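Local coordinates for probable outer membrane protein (Pseudomonas aeruginosa, PDB 3DWO) that probably transports long-chain fatty acids or other hydrophobic compounds across the outer membrane as a beta-barrel channel of the FadL family, at residues 237-249 with 271-283. Sequence-based numbering, arbitrary orientation.
With SO4 (sulfate ion), chain B.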
# COMPACT_ATOMS: atom_id res chain seq x y z
N ARG A 237 -11.99 -5.15 7.99
CA ARG A 237 -12.74 -5.93 7.00
C ARG A 237 -13.08 -4.95 5.89
O ARG A 237 -13.64 -3.88 6.14
CB ARG A 237 -14.01 -6.50 7.63
CG ARG A 237 -13.73 -7.48 8.75
CD ARG A 237 -14.14 -8.89 8.38
NE ARG A 237 -13.18 -9.56 7.50
CZ ARG A 237 -13.48 -10.61 6.73
NH1 ARG A 237 -14.71 -11.10 6.74
NH2 ARG A 237 -12.54 -11.16 5.97
N ASN A 238 -12.76 -5.32 4.66
CA ASN A 238 -12.94 -4.41 3.55
C ASN A 238 -13.29 -5.14 2.24
O ASN A 238 -12.40 -5.54 1.48
CB ASN A 238 -11.64 -3.61 3.43
CG ASN A 238 -11.74 -2.42 2.50
OD1 ASN A 238 -12.80 -1.83 2.33
ND2 ASN A 238 -10.61 -2.05 1.92
N LYS A 239 -14.58 -5.30 1.99
CA LYS A 239 -15.06 -5.96 0.78
C LYS A 239 -15.34 -4.89 -0.27
O LYS A 239 -16.33 -4.16 -0.17
CB LYS A 239 -16.33 -6.75 1.07
CG LYS A 239 -16.95 -7.43 -0.14
CD LYS A 239 -18.13 -8.29 0.30
CE LYS A 239 -18.81 -8.98 -0.88
NZ LYS A 239 -19.94 -9.82 -0.41
N LEU A 240 -14.47 -4.80 -1.26
CA LEU A 240 -14.61 -3.82 -2.33
C LEU A 240 -15.73 -4.24 -3.29
O LEU A 240 -15.86 -5.42 -3.63
CB LEU A 240 -13.29 -3.67 -3.09
CG LEU A 240 -12.16 -2.85 -2.44
CD1 LEU A 240 -12.09 -3.09 -0.95
CD2 LEU A 240 -10.84 -3.23 -3.11
N LYS A 241 -16.53 -3.27 -3.71
CA LYS A 241 -17.63 -3.53 -4.61
C LYS A 241 -17.61 -2.55 -5.77
O LYS A 241 -17.23 -1.39 -5.60
CB LYS A 241 -18.96 -3.43 -3.86
CG LYS A 241 -19.02 -4.32 -2.62
CD LYS A 241 -20.31 -4.12 -1.86
CE LYS A 241 -20.14 -4.57 -0.41
NZ LYS A 241 -19.08 -3.80 0.30
N GLY A 242 -18.02 -3.04 -6.93
CA GLY A 242 -18.04 -2.21 -8.12
C GLY A 242 -18.43 -3.02 -9.36
O GLY A 242 -19.45 -3.72 -9.35
N HIS A 243 -17.61 -2.95 -10.40
CA HIS A 243 -17.89 -3.65 -11.66
C HIS A 243 -16.62 -4.08 -12.35
O HIS A 243 -15.52 -3.69 -11.97
CB HIS A 243 -18.64 -2.71 -12.62
CG HIS A 243 -19.81 -2.01 -12.00
ND1 HIS A 243 -21.08 -2.53 -12.00
CD2 HIS A 243 -19.88 -0.84 -11.32
CE1 HIS A 243 -21.88 -1.72 -11.33
NE2 HIS A 243 -21.18 -0.69 -10.91
N TYR A 244 -16.78 -4.90 -13.39
CA TYR A 244 -15.66 -5.34 -14.21
C TYR A 244 -16.21 -5.33 -15.62
O TYR A 244 -17.41 -5.52 -15.83
CB TYR A 244 -15.17 -6.76 -13.83
CG TYR A 244 -15.98 -7.91 -14.41
CD1 TYR A 244 -15.90 -8.24 -15.77
CD2 TYR A 244 -16.81 -8.68 -13.60
CE1 TYR A 244 -16.64 -9.30 -16.30
CE2 TYR A 244 -17.56 -9.75 -14.12
CZ TYR A 244 -17.46 -10.05 -15.47
OH TYR A 244 -18.19 -11.11 -15.98
N ASN A 245 -15.35 -5.09 -16.60
CA ASN A 245 -15.76 -5.09 -17.98
C ASN A 245 -14.55 -5.52 -18.78
O ASN A 245 -13.41 -5.40 -18.32
CB ASN A 245 -16.26 -3.70 -18.42
CG ASN A 245 -15.14 -2.71 -18.64
OD1 ASN A 245 -14.44 -2.77 -19.65
ND2 ASN A 245 -14.96 -1.80 -17.70
N LEU A 246 -14.79 -6.05 -19.97
CA LEU A 246 -13.71 -6.50 -20.82
C LEU A 246 -13.70 -5.61 -22.05
O LEU A 246 -14.71 -5.46 -22.72
CB LEU A 246 -13.93 -7.95 -21.26
CG LEU A 246 -13.94 -9.06 -20.20
CD1 LEU A 246 -14.95 -8.75 -19.12
CD2 LEU A 246 -14.29 -10.37 -20.88
N TYR A 247 -12.55 -4.99 -22.32
CA TYR A 247 -12.42 -4.15 -23.49
C TYR A 247 -11.71 -4.98 -24.55
O TYR A 247 -10.48 -5.07 -24.55
CB TYR A 247 -11.61 -2.89 -23.19
CG TYR A 247 -11.06 -2.23 -24.44
CD1 TYR A 247 -11.86 -2.06 -25.57
CD2 TYR A 247 -9.73 -1.84 -24.52
CE1 TYR A 247 -11.35 -1.52 -26.75
CE2 TYR A 247 -9.20 -1.30 -25.69
CZ TYR A 247 -10.02 -1.15 -26.81
OH TYR A 247 -9.50 -0.67 -27.99
N ASP A 248 -12.48 -5.60 -25.43
CA ASP A 248 -11.91 -6.44 -26.48
C ASP A 248 -11.35 -5.65 -27.66
O ASP A 248 -11.95 -4.67 -28.10
CB ASP A 248 -12.96 -7.43 -27.00
CG ASP A 248 -14.19 -6.73 -27.57
OD1 ASP A 248 -14.57 -7.05 -28.71
OD2 ASP A 248 -14.77 -5.87 -26.87
N HIS A 249 -10.21 -6.09 -28.17
CA HIS A 249 -9.54 -5.49 -29.33
C HIS A 249 -9.01 -6.73 -30.02
O HIS A 249 -7.81 -6.89 -30.29
CB HIS A 249 -8.43 -4.53 -28.88
CG HIS A 249 -7.60 -5.04 -27.74
ND1 HIS A 249 -6.33 -5.54 -27.91
CD2 HIS A 249 -7.86 -5.09 -26.41
CE1 HIS A 249 -5.83 -5.87 -26.73
NE2 HIS A 249 -6.74 -5.61 -25.80
N ASP A 271 -19.17 -17.92 -14.88
CA ASP A 271 -20.15 -17.09 -15.57
C ASP A 271 -19.50 -15.77 -15.97
O ASP A 271 -19.67 -14.75 -15.30
CB ASP A 271 -21.37 -16.81 -14.69
CG ASP A 271 -22.26 -15.71 -15.26
OD1 ASP A 271 -22.65 -15.81 -16.44
OD2 ASP A 271 -22.56 -14.75 -14.52
N LEU A 272 -18.74 -15.80 -17.06
CA LEU A 272 -18.06 -14.61 -17.54
C LEU A 272 -18.89 -13.86 -18.59
O LEU A 272 -19.46 -14.47 -19.50
CB LEU A 272 -16.70 -14.99 -18.12
CG LEU A 272 -15.83 -13.82 -18.59
CD1 LEU A 272 -15.40 -12.99 -17.38
CD2 LEU A 272 -14.61 -14.34 -19.34
N ARG A 273 -18.94 -12.54 -18.47
CA ARG A 273 -19.70 -11.71 -19.40
C ARG A 273 -18.82 -10.56 -19.87
O ARG A 273 -17.68 -10.42 -19.43
CB ARG A 273 -20.95 -11.17 -18.70
CG ARG A 273 -21.83 -12.25 -18.09
CD ARG A 273 -22.93 -11.64 -17.22
NE ARG A 273 -23.75 -12.66 -16.57
CZ ARG A 273 -24.73 -12.39 -15.72
NH1 ARG A 273 -25.02 -11.13 -15.40
NH2 ARG A 273 -25.43 -13.38 -15.17
N MET A 274 -19.34 -9.73 -20.77
CA MET A 274 -18.56 -8.60 -21.26
C MET A 274 -18.47 -7.52 -20.20
O MET A 274 -17.63 -6.63 -20.27
CB MET A 274 -19.18 -8.03 -22.55
CG MET A 274 -19.00 -8.93 -23.77
SD MET A 274 -17.26 -9.41 -24.05
CE MET A 274 -16.62 -7.91 -24.81
N GLY A 275 -19.34 -7.62 -19.20
CA GLY A 275 -19.36 -6.66 -18.10
C GLY A 275 -20.40 -7.08 -17.07
O GLY A 275 -21.42 -7.65 -17.41
N ALA A 276 -20.13 -6.80 -15.79
CA ALA A 276 -21.06 -7.17 -14.73
C ALA A 276 -20.61 -6.54 -13.42
O ALA A 276 -19.52 -5.99 -13.34
CB ALA A 276 -21.13 -8.69 -14.59
N SER A 277 -21.46 -6.61 -12.40
CA SER A 277 -21.11 -6.06 -11.10
C SER A 277 -20.05 -6.99 -10.52
O SER A 277 -19.90 -8.12 -10.99
CB SER A 277 -22.35 -6.01 -10.20
OG SER A 277 -22.89 -7.31 -10.03
N ALA A 278 -19.31 -6.54 -9.51
CA ALA A 278 -18.25 -7.37 -8.95
C ALA A 278 -17.83 -6.97 -7.54
O ALA A 278 -18.16 -5.89 -7.07
CB ALA A 278 -17.04 -7.31 -9.87
N SER A 279 -17.08 -7.85 -6.89
CA SER A 279 -16.57 -7.58 -5.55
C SER A 279 -15.22 -8.28 -5.38
O SER A 279 -14.86 -9.17 -6.15
CB SER A 279 -17.54 -8.08 -4.48
OG SER A 279 -17.60 -9.49 -4.46
N ALA A 280 -14.48 -7.86 -4.36
CA ALA A 280 -13.18 -8.43 -4.06
C ALA A 280 -12.77 -7.98 -2.67
O ALA A 280 -12.72 -6.78 -2.40
CB ALA A 280 -12.14 -7.97 -5.09
N ARG A 281 -12.52 -8.93 -1.77
CA ARG A 281 -12.10 -8.58 -0.42
C ARG A 281 -10.66 -8.10 -0.46
O ARG A 281 -9.84 -8.63 -1.21
CB ARG A 281 -12.16 -9.79 0.53
CG ARG A 281 -13.54 -10.32 0.83
CD ARG A 281 -13.55 -11.02 2.19
NE ARG A 281 -13.46 -10.04 3.27
CZ ARG A 281 -14.52 -9.44 3.81
NH1 ARG A 281 -15.74 -9.73 3.39
NH2 ARG A 281 -14.35 -8.54 4.77
N LEU A 282 -10.36 -7.08 0.34
CA LEU A 282 -9.02 -6.52 0.43
C LEU A 282 -8.92 -5.91 1.83
O LEU A 282 -8.81 -4.69 1.99
CB LEU A 282 -8.82 -5.46 -0.66
CG LEU A 282 -7.40 -5.05 -1.09
CD1 LEU A 282 -6.65 -4.43 0.06
CD2 LEU A 282 -6.64 -6.26 -1.60
N ASP A 283 -8.97 -6.77 2.84
CA ASP A 283 -8.90 -6.32 4.22
C ASP A 283 -7.59 -5.61 4.52
O ASP A 283 -6.52 -6.04 4.09
CB ASP A 283 -9.04 -7.50 5.19
CG ASP A 283 -10.39 -8.20 5.09
OD1 ASP A 283 -11.35 -7.61 4.52
OD2 ASP A 283 -10.50 -9.34 5.59
S SO4 B . -16.50 -12.72 0.71
O1 SO4 B . -17.23 -13.91 1.17
O2 SO4 B . -15.06 -13.04 0.63
O3 SO4 B . -16.72 -11.63 1.68
O4 SO4 B . -16.98 -12.31 -0.62
O HOH W 1 -20.25 -11.92 -14.30
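Bends at chi2 and chi3 in R237, and a single bend at chi3 in R281, fold the two arginines back so that their guanidinium groups stack flat on each other, with centres 3.3 Å apart and planes at 19°. D283 serves both. Its OD2 takes R237 NH2 at 2.8 Å through the syn lone pair, while OD1 accepts R281 NH2 at 3.2 Å on its own syn side and the backbone N of N238 at 2.7 Å on the anti side, out of the carboxylate plane. On the other face of the R281 guanidinium lies CB of K239, and at its edge NH1 donates to sulfate O3 at 2.7 Å. N238 adds a bond from ND2 to L282 O, its OD1 being held by N209 of strand 201-220.

From here strands 239-248 and 275-281 run antiparallel, L240, G242 and Y244 each exchanging paired backbone bonds with A280, A278 and A276. At the far end the Y244 side chain leaves its strand with chi1 81°, CG wedged between the backbone N and carbonyl carbon. This torsion lays the ring over A276, one face above its backbone N, with A278 CB at the edge, and carries the hydroxyl to the loop before the strand. Its OH accepts a hydrogen bond from the backbone N of R273 at 3.0 Å, and a water links it to D271 O. Beside it L246 sets CD1 against R273 O, and the backbone N of L246 bonds to M274 O.

The contact joins neighbouring strands of the FadL-type barrel, strand 201-220 flanking the first and strand 316-321 the second. With an oxygen for each guanidinium, the D283 carboxylate draws the stacked arginines into one salt-bridge network and probably compensates part of their charge; the sulfate, probably from the crystallisation liquor, adds to this at R281 NH1.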